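Local coordinates for basic helix-loop-helix, putative, expressed (PDB 5LW0), which binds ADP-ribose through its macrodomain and probably takes part in ADP-ribosylation-linked DNA interstrand crosslink repair, at residues I111-L114 against Q115-G118; G139-A142 against A143-A147; S177-H180 against Q181-V185; S31-S34 against S35-L38. All coordinates share one frame; numbering follows the deposited sequence. Where two conformers were deposited one is given.

All four contacts are local turns or helical stretches of the macrodomain, and they differ in what they face. Contacts 1 and 2 both touch the bound ADP-ribose: the loop 111-118 meets the adenine with a backbone N-H, whereas helix 139-148 offers its first turn to a phosphate. The two pack together through Ile111 and Val140. Contact 1 is otherwise a surface turn; contacts 2, 3 and 4 are partly buried. Contact 3, the short helix 178-183, leans on contact 1 through Glu183 and mixes apolar packing with helix-end bonds. Contact 4 leads into strand 37-40 and is the most polar, built from serine, threonine and arginine bonds to carbonyls.

Contact 1: I111-L114 against Q115-G118; sequences ITQL and QSKG. With AR6 ([(2R,3S,4R,5R)-5-(6-aminopurin-9-yl)-3,4-dihydroxy-oxolan-2-yl]methyl [hydroxy-[[(2R,3S,4R,5S)-3,4,5-trihydroxyoxolan-2-yl]methoxy]phosphoryl] hydrogen phosphate), chain C.
Gln113 runs alongside Lys117, with OE1 of Gln113 3.3 Å from CG of Lys117 and also near its CE. Lys117 comes into line because its chain bends at chi2 (-76°), so its aliphatic part runs past the amide before the amine leads away. The amide's NE2 is hydrogen-bonded to Asp110, which fixes which end of the group faces the lysine. Beneath this pair the backbone closes a turn: Gln113 O accepts from Lys117 N at 3.0 Å and from Gly118 N at 3.1 Å, the glycine donor in the carbonyl plane and the lysine donor tilted 33° from it. Ser116 OG packs 3.7 Å from Gln113 CB while bonding to Glu183. At the other end of the segment Ile111 N gives a nearly straight bond, 175° at the hydrogen, to N1 of the adenine at 3.0 Å, and Ile111 CB and CG2 pack near the same N1. This loop follows strand 104-108 in the macrodomain and forms part of the ADP-ribose pocket. Asp110 also bonds Thr112 OG1 and the ligand. Reading N1 this way suggests that adenine recognition relies in good part on a main-chain N-H, with the Ile111 side chain supplying apolar contact.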
# COMPACT_ATOMS: atom_id res chain seq x y z
N ILE A 111 -4.70 8.76 1.99
CA ILE A 111 -3.75 8.02 2.77
C ILE A 111 -2.77 8.87 3.57
O ILE A 111 -2.14 8.40 4.49
CB ILE A 111 -3.04 6.98 1.89
CG1 ILE A 111 -2.60 5.78 2.72
CG2 ILE A 111 -1.93 7.57 1.09
CD1 ILE A 111 -2.15 4.61 1.87
N THR A 112 -2.61 10.15 3.14
CA THR A 112 -1.75 11.09 3.87
C THR A 112 -2.51 11.95 4.89
O THR A 112 -1.89 12.77 5.54
CB THR A 112 -1.02 12.03 2.89
OG1 THR A 112 -1.94 12.92 2.27
CG2 THR A 112 -0.33 11.23 1.82
N GLN A 113 -3.82 11.71 5.04
CA GLN A 113 -4.62 12.44 5.99
C GLN A 113 -5.58 11.51 6.75
O GLN A 113 -6.75 11.89 7.08
CB GLN A 113 -5.45 13.51 5.28
CG GLN A 113 -4.61 14.51 4.49
CD GLN A 113 -5.44 15.67 3.90
OE1 GLN A 113 -5.83 16.57 4.59
NE2 GLN A 113 -5.70 15.60 2.62
N LEU A 114 -5.12 10.30 7.08
CA LEU A 114 -6.00 9.38 7.70
C LEU A 114 -6.44 9.82 9.12
O LEU A 114 -7.55 9.55 9.48
CB LEU A 114 -5.37 7.98 7.76
CG LEU A 114 -5.31 7.36 6.39
CD1 LEU A 114 -4.42 6.11 6.43
CD2 LEU A 114 -6.67 7.08 5.82
N GLN A 115 -5.53 10.32 9.94
CA GLN A 115 -5.87 10.73 11.32
C GLN A 115 -6.63 12.05 11.29
O GLN A 115 -7.74 12.15 11.85
CB GLN A 115 -4.64 10.84 12.17
CG GLN A 115 -4.95 11.34 13.59
CD GLN A 115 -3.76 11.19 14.51
OE1 GLN A 115 -2.68 11.73 14.26
NE2 GLN A 115 -3.96 10.47 15.60
N SER A 116 -6.11 13.01 10.55
CA SER A 116 -6.67 14.40 10.60
C SER A 116 -8.04 14.50 9.92
O SER A 116 -9.00 15.06 10.52
CB SER A 116 -5.69 15.42 9.99
OG SER A 116 -5.42 15.14 8.62
N LYS A 117 -8.18 13.92 8.73
CA LYS A 117 -9.48 13.93 8.02
C LYS A 117 -10.30 12.66 8.15
O LYS A 117 -11.50 12.68 8.02
CB LYS A 117 -9.24 14.26 6.54
CG LYS A 117 -8.52 15.58 6.32
CD LYS A 117 -9.45 16.76 6.53
CE LYS A 117 -8.81 18.04 5.98
NZ LYS A 117 -9.65 19.23 6.29
N GLY A 118 -9.62 11.53 8.22
CA GLY A 118 -10.31 10.29 8.38
C GLY A 118 -10.72 9.91 9.79
O GLY A 118 -11.59 9.09 9.97
N1 AR6 C . -4.89 8.46 -0.96
C2 AR6 C . -5.39 7.23 -1.18
N3 AR6 C . -5.40 6.63 -2.36
C4 AR6 C . -4.88 7.27 -3.46
C5 AR6 C . -4.29 8.56 -3.33
C6 AR6 C . -4.30 9.16 -1.98
N6 AR6 C . -3.78 10.34 -1.73
N7 AR6 C . -3.84 8.94 -4.61
C8 AR6 C . -4.10 7.90 -5.43
N9 AR6 C . -4.72 6.87 -4.74
PA AR6 C . -1.27 5.00 -8.41
PB AR6 C . 0.04 2.59 -9.58
C1' AR6 C . -5.07 5.55 -5.20
O1A AR6 C . -1.50 5.50 -9.85
O1B AR6 C . -1.11 2.31 -10.52
C1D AR6 C . 3.00 6.69 -9.32
O1D AR6 C . 2.97 8.09 -9.50
C2' AR6 C . -5.59 5.40 -6.63
O2' AR6 C . -6.96 5.86 -6.79
O2A AR6 C . -0.73 5.93 -7.39
O2B AR6 C . 0.71 1.46 -8.86
C2D AR6 C . 4.48 6.22 -9.31
O2D AR6 C . 5.41 7.32 -9.66
C3' AR6 C . -5.35 3.93 -6.87
O3' AR6 C . -6.45 3.12 -6.38
O3A AR6 C . -0.33 3.67 -8.43
C3D AR6 C . 4.54 5.09 -10.30
O3D AR6 C . 5.25 5.61 -11.46
C4' AR6 C . -4.07 3.63 -6.05
O4' AR6 C . -3.86 4.75 -5.22
C4D AR6 C . 3.07 4.76 -10.64
O4D AR6 C . 2.27 5.94 -10.35
C5' AR6 C . -2.85 3.40 -6.90
O5' AR6 C . -2.72 4.40 -7.93
C5D AR6 C . 2.45 3.64 -9.82
O5D AR6 C . 1.17 3.37 -10.44

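Contact 2: G139-A142 against A143-A147; sequences GVNA and AIYNA. With AR6 ([(2R,3S,4R,5R)-5-(6-aminopurin-9-yl)-3,4-dihydroxy-oxolan-2-yl]methyl [hydroxy-[[(2R,3S,4R,5S)-3,4,5-trihydroxyoxolan-2-yl]methoxy]phosphoryl] hydrogen phosphate), chain C.
Ala143 starts the second segment with CB 3.5 Å from Val140 O, a methyl set against the preceding turn, while CB comes within 3.8 Å of the adenine amine N6. Its N donates to Gly139 O. Ile144 follows, its N bonded to Val140 O and its side chain lying alongside that of Val140, CD1 against CG2 at 3.8 Å. Val140 CG2 stands anti to the backbone N, which leaves it facing both Ile144 and the adenine ring, whereas CG1 sits 3.4 Å from phosphate oxygen O2A. This is the first stretch of macrodomain helix 139-148, whose N-terminal end meets one phosphate through its oxygen O2A: Val140 N donates to it at 2.8 Å, nearly straight, and the partial positive charge of the helix end would probably help. A CB on Gly139 would clash with that same oxygen. Tyr145 N bonds to Asn141 O, and its ring edge receives Asn141 OD1, 3.5 Å from CE2, with amide and ring planes 62° apart. That amide is tied down by Gly136, Lys134 and Asn127, and Asn141 CB packs against the distal ribose. Asn146 N donates to Ala142 O, and a water donates to this carbonyl at 3.0 Å and weakly to Asn146 OD1.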
# COMPACT_ATOMS: atom_id res chain seq x y z
N GLY A 139 -0.23 10.34 -8.82
CA GLY A 139 -0.72 9.28 -7.98
C GLY A 139 -0.37 9.38 -6.52
O GLY A 139 -0.01 10.46 -5.94
N VAL A 140 -0.45 8.24 -5.86
CA VAL A 140 -0.25 8.24 -4.45
C VAL A 140 1.19 8.52 -4.10
O VAL A 140 1.48 9.14 -3.07
CB VAL A 140 -0.75 6.92 -3.82
CG1 VAL A 140 0.17 5.79 -4.13
CG2 VAL A 140 -0.87 7.08 -2.33
N ASN A 141 2.13 8.14 -4.98
CA ASN A 141 3.55 8.44 -4.74
C ASN A 141 3.81 9.95 -4.59
O ASN A 141 4.44 10.40 -3.64
CB ASN A 141 4.37 7.87 -5.87
CG ASN A 141 5.85 8.08 -5.67
OD1 ASN A 141 6.49 7.38 -4.94
ND2 ASN A 141 6.41 9.09 -6.39
N ALA A 142 3.19 10.74 -5.48
CA ALA A 142 3.31 12.20 -5.35
C ALA A 142 2.75 12.72 -4.07
O ALA A 142 3.35 13.56 -3.40
CB ALA A 142 2.66 12.87 -6.53
N ALA A 143 1.58 12.20 -3.70
CA ALA A 143 0.91 12.65 -2.50
C ALA A 143 1.71 12.35 -1.25
O ALA A 143 1.78 13.17 -0.36
CB ALA A 143 -0.47 12.00 -2.42
N ILE A 144 2.28 11.12 -1.15
CA ILE A 144 3.02 10.75 -0.02
C ILE A 144 4.29 11.58 0.12
O ILE A 144 4.60 12.05 1.20
CB ILE A 144 3.29 9.20 0.01
CG1 ILE A 144 1.96 8.50 0.35
CG2 ILE A 144 4.35 8.89 1.02
CD1 ILE A 144 1.98 7.00 0.18
N TYR A 145 5.04 11.72 -0.96
CA TYR A 145 6.30 12.48 -0.88
C TYR A 145 6.00 13.97 -0.55
O TYR A 145 6.73 14.57 0.21
CB TYR A 145 7.11 12.34 -2.18
CG TYR A 145 8.05 11.22 -2.15
CD1 TYR A 145 9.22 11.33 -1.46
CD2 TYR A 145 7.78 10.01 -2.83
CE1 TYR A 145 10.15 10.29 -1.44
CE2 TYR A 145 8.70 8.95 -2.79
CZ TYR A 145 9.89 9.12 -2.09
OH TYR A 145 10.80 8.08 -1.97
N ASN A 146 4.91 14.51 -1.10
CA ASN A 146 4.50 15.92 -0.80
C ASN A 146 4.13 16.10 0.62
O ASN A 146 4.55 17.03 1.25
CB ASN A 146 3.38 16.35 -1.70
CG ASN A 146 3.86 16.66 -3.10
OD1 ASN A 146 5.05 16.85 -3.32
ND2 ASN A 146 2.94 16.71 -4.04
N ALA A 147 3.46 15.09 1.20
CA ALA A 147 3.07 15.20 2.59
C ALA A 147 4.21 14.97 3.53
O ALA A 147 4.31 15.59 4.56
CB ALA A 147 1.94 14.23 2.90
N1 AR6 C . -4.89 8.46 -0.96
C2 AR6 C . -5.39 7.23 -1.18
N3 AR6 C . -5.40 6.63 -2.36
C4 AR6 C . -4.88 7.27 -3.46
C5 AR6 C . -4.29 8.56 -3.33
C6 AR6 C . -4.30 9.16 -1.98
N6 AR6 C . -3.78 10.34 -1.73
N7 AR6 C . -3.84 8.94 -4.61
C8 AR6 C . -4.10 7.90 -5.43
N9 AR6 C . -4.72 6.87 -4.74
PA AR6 C . -1.27 5.00 -8.41
PB AR6 C . 0.04 2.59 -9.58
C1' AR6 C . -5.07 5.55 -5.20
O1A AR6 C . -1.50 5.50 -9.85
O1B AR6 C . -1.11 2.31 -10.52
C1D AR6 C . 3.00 6.69 -9.32
O1D AR6 C . 2.97 8.09 -9.50
C2' AR6 C . -5.59 5.40 -6.63
O2' AR6 C . -6.96 5.86 -6.79
O2A AR6 C . -0.73 5.93 -7.39
O2B AR6 C . 0.71 1.46 -8.86
C2D AR6 C . 4.48 6.22 -9.31
O2D AR6 C . 5.41 7.32 -9.66
C3' AR6 C . -5.35 3.93 -6.87
O3' AR6 C . -6.45 3.12 -6.38
O3A AR6 C . -0.33 3.67 -8.43
C3D AR6 C . 4.54 5.09 -10.30
O3D AR6 C . 5.25 5.61 -11.46
C4' AR6 C . -4.07 3.63 -6.05
O4' AR6 C . -3.86 4.75 -5.22
C4D AR6 C . 3.07 4.76 -10.64
O4D AR6 C . 2.27 5.94 -10.35
C5' AR6 C . -2.85 3.40 -6.90
O5' AR6 C . -2.72 4.40 -7.93
C5D AR6 C . 2.45 3.64 -9.82
O5D AR6 C . 1.17 3.37 -10.44
O HOH W 1 5.88 14.40 -4.73

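Contact 3: S177-H180 against Q181-V185; sequences SPLH and QREGV
Leu179 packs on Val185 across the end of a short, N-capped helix, 178-183, which joins strands 167-172 and 187-192 of the macrodomain sheet. The apolar contacts come from the branched end of the leucine: CG lies 3.9 Å from Val185 CG2, and CD1 reaches Glu183 CG at 3.7 Å, the latter two side chains crossing at about a right angle. CG stands anti to the backbone N (chi1 -177°), which lets it and CD1 reach these partners. Trimming Leu179 to an alanine would probably leave Val185 CG2 and the aliphatic part of Glu183 without their packing partner. Among the hydrogen bonds, Ser177 OG accepts from Leu179 N as the N-cap and is also bonded to Ala148. Four backbone bonds follow the helix; the last two, Glu183 N to Leu179 O and Gly184 N to His180 O, come from above the carbonyl planes, and Gly184 leaves the helix with positive phi. The buried Glu183 carboxylate bonds Ser116, while Arg182 runs over Pro178, CB and CG 3.3 Å from Pro178 O. In the modelled conformer Val185 O lies over one face of the His180 ring, ND1 of which bonds Leu173 O; His180 CA makes a CA-H...O contact with Val185 O at 3.3 Å.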
# COMPACT_ATOMS: atom_id res chain seq x y z
N SER A 177 9.16 14.76 10.16
CA SER A 177 8.31 14.87 9.00
C SER A 177 6.94 15.39 9.39
O SER A 177 6.34 14.87 10.32
CB SER A 177 8.15 13.51 8.32
OG SER A 177 7.22 13.63 7.26
N PRO A 178 6.39 16.38 8.63
CA PRO A 178 5.03 16.82 8.88
C PRO A 178 4.00 15.67 8.87
O PRO A 178 3.04 15.68 9.64
CB PRO A 178 4.76 17.80 7.72
CG PRO A 178 6.12 18.37 7.42
CD PRO A 178 7.08 17.23 7.64
N LEU A 179 4.23 14.66 8.02
CA LEU A 179 3.34 13.50 7.98
C LEU A 179 3.37 12.71 9.30
O LEU A 179 2.33 12.20 9.72
CB LEU A 179 3.71 12.59 6.79
CG LEU A 179 2.80 11.37 6.59
CD1 LEU A 179 1.34 11.75 6.36
CD2 LEU A 179 3.32 10.64 5.37
N HIS A 180 4.54 12.62 9.95
CA HIS A 180 4.66 11.97 11.24
C HIS A 180 3.91 12.86 12.31
O HIS A 180 3.11 12.39 13.09
CB HIS A 180 6.19 11.79 11.56
CG HIS A 180 6.51 10.79 12.64
ND1 HIS A 180 7.53 9.86 12.52
CD2 HIS A 180 5.98 10.61 13.87
CE1 HIS A 180 7.61 9.16 13.65
NE2 HIS A 180 6.69 9.60 14.48
N GLN A 181 4.22 14.15 12.31
CA GLN A 181 3.65 15.08 13.28
C GLN A 181 2.13 15.16 13.20
O GLN A 181 1.47 15.15 14.22
CB GLN A 181 4.26 16.46 13.11
CG GLN A 181 5.73 16.50 13.50
CD GLN A 181 6.47 17.72 12.98
OE1 GLN A 181 7.66 17.92 13.28
NE2 GLN A 181 5.79 18.53 12.17
N ARG A 182 1.59 15.20 12.00
CA ARG A 182 0.14 15.43 11.81
C ARG A 182 -0.66 14.16 11.81
O ARG A 182 -1.82 14.15 12.22
CB ARG A 182 -0.14 16.15 10.50
CG ARG A 182 0.39 17.55 10.42
CD ARG A 182 -0.05 18.23 9.12
NE ARG A 182 1.02 19.06 8.56
CZ ARG A 182 1.46 20.20 9.11
NH1 ARG A 182 0.93 20.66 10.24
NH2 ARG A 182 2.44 20.87 8.51
N GLU A 183 -0.06 13.07 11.31
CA GLU A 183 -0.84 11.85 11.10
C GLU A 183 -0.35 10.63 11.88
O GLU A 183 -1.02 9.59 11.85
CB GLU A 183 -0.90 11.50 9.62
CG GLU A 183 -1.32 12.66 8.71
CD GLU A 183 -2.75 13.17 8.96
OE1 GLU A 183 -3.61 12.40 9.46
OE2 GLU A 183 -3.01 14.34 8.58
N GLY A 184 0.78 10.75 12.58
CA GLY A 184 1.28 9.67 13.40
C GLY A 184 2.02 8.56 12.62
O GLY A 184 2.36 7.54 13.19
N VAL A 185 2.29 8.82 11.35
CA VAL A 185 2.94 7.82 10.48
C VAL A 185 4.42 7.68 10.95
O VAL A 185 5.18 8.69 11.06
CB VAL A 185 2.88 8.21 9.04
CG1 VAL A 185 3.70 7.27 8.16
CG2 VAL A 185 1.45 8.30 8.53

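Contact 4: S31-S34 against S35-L38; sequences SDIS and SRTL
Arg36 doubles back over Ile33 to reach Ser31. Its CB lies 3.8 Å from Ile33 O, and CG and CD both pass Ser31 OG at 3.4 Å. A bend at chi3 (-67°) then brings the head group side-on to Ser31: NE and NH2 each donate to Ser31 O at 3.0 Å, from the same face of that carbonyl's plane, with the oxygen lying 8° out of the guanidinium plane. Ile33 CA sits over one face of the guanidinium, Ile33 CD1 approaches NH1, and NH1 itself bonds to Asn72 O. The Ile33 and Arg36 side chains cross at about a right angle. The loop holds an Asx turn, Asp32 OD2 accepting from Ser34 N, and a short 3-10 turn before macrodomain strand 37-40, which pairs with strand 74-79. An alanine in place of Arg36 would probably leave Ser31 O and Asn72 O without their guanidinium donors and Ile33 without the flat group it lies over. In the modelled conformer, Asp32 O is gripped twice, by Ser35 N and by Ser35 OG at 2.7 Å, the hydroxyl in the carbonyl plane; Ser31 OG in turn donates to Ser35 OG. Arg36 N and Thr37 OG1 reach Ile33 O from opposite faces, the hydroxyl at 2.7 Å.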
# COMPACT_ATOMS: atom_id res chain seq x y z
N SER A 31 1.06 -3.58 21.80
CA SER A 31 1.15 -2.16 21.48
C SER A 31 -0.23 -1.64 21.03
O SER A 31 -1.19 -2.41 20.79
CB SER A 31 2.18 -1.95 20.36
OG SER A 31 1.82 -2.70 19.21
N ASP A 32 -0.31 -0.33 20.87
CA ASP A 32 -1.54 0.30 20.48
C ASP A 32 -1.92 -0.22 19.06
O ASP A 32 -1.07 -0.51 18.23
CB ASP A 32 -1.35 1.82 20.44
CG ASP A 32 -2.64 2.56 20.11
OD1 ASP A 32 -3.51 2.65 21.00
OD2 ASP A 32 -2.79 3.04 18.97
N ILE A 33 -3.21 -0.28 18.81
CA ILE A 33 -3.75 -0.70 17.52
C ILE A 33 -3.16 0.09 16.36
O ILE A 33 -2.92 -0.50 15.29
CB ILE A 33 -5.31 -0.64 17.50
CG1 ILE A 33 -5.87 -1.27 16.20
CG2 ILE A 33 -5.83 0.76 17.67
CD1 ILE A 33 -5.52 -2.71 16.05
N SER A 34 -2.94 1.39 16.50
CA SER A 34 -2.41 2.20 15.39
C SER A 34 -1.04 1.74 14.97
O SER A 34 -0.71 1.76 13.80
CB SER A 34 -2.35 3.69 15.76
OG SER A 34 -1.30 3.93 16.66
N SER A 35 -0.28 1.20 15.92
CA SER A 35 1.06 0.71 15.64
C SER A 35 1.02 -0.62 14.91
O SER A 35 2.03 -1.06 14.37
CB SER A 35 1.91 0.60 16.94
OG SER A 35 1.58 -0.56 17.66
N ARG A 36 -0.16 -1.28 14.90
CA ARG A 36 -0.31 -2.54 14.27
C ARG A 36 -1.31 -2.50 13.11
O ARG A 36 -1.84 -3.48 12.74
CB ARG A 36 -0.77 -3.59 15.32
CG ARG A 36 0.31 -3.90 16.37
CD ARG A 36 -0.17 -4.82 17.47
NE ARG A 36 -1.19 -4.21 18.33
CZ ARG A 36 -2.48 -4.51 18.35
NH1 ARG A 36 -2.99 -5.42 17.53
NH2 ARG A 36 -3.29 -3.87 19.19
N THR A 37 -1.44 -1.31 12.51
CA THR A 37 -2.31 -1.08 11.42
C THR A 37 -1.52 -0.57 10.22
O THR A 37 -0.73 0.37 10.33
CB THR A 37 -3.42 -0.05 11.73
OG1 THR A 37 -4.19 -0.44 12.88
CG2 THR A 37 -4.39 0.09 10.54
N LEU A 38 -1.76 -1.21 9.08
CA LEU A 38 -1.22 -0.80 7.80
C LEU A 38 -2.35 -0.29 6.92
O LEU A 38 -3.33 -1.01 6.73
CB LEU A 38 -0.60 -2.03 7.06
CG LEU A 38 -0.18 -1.77 5.61
CD1 LEU A 38 0.99 -0.81 5.56
CD2 LEU A 38 0.18 -3.09 4.94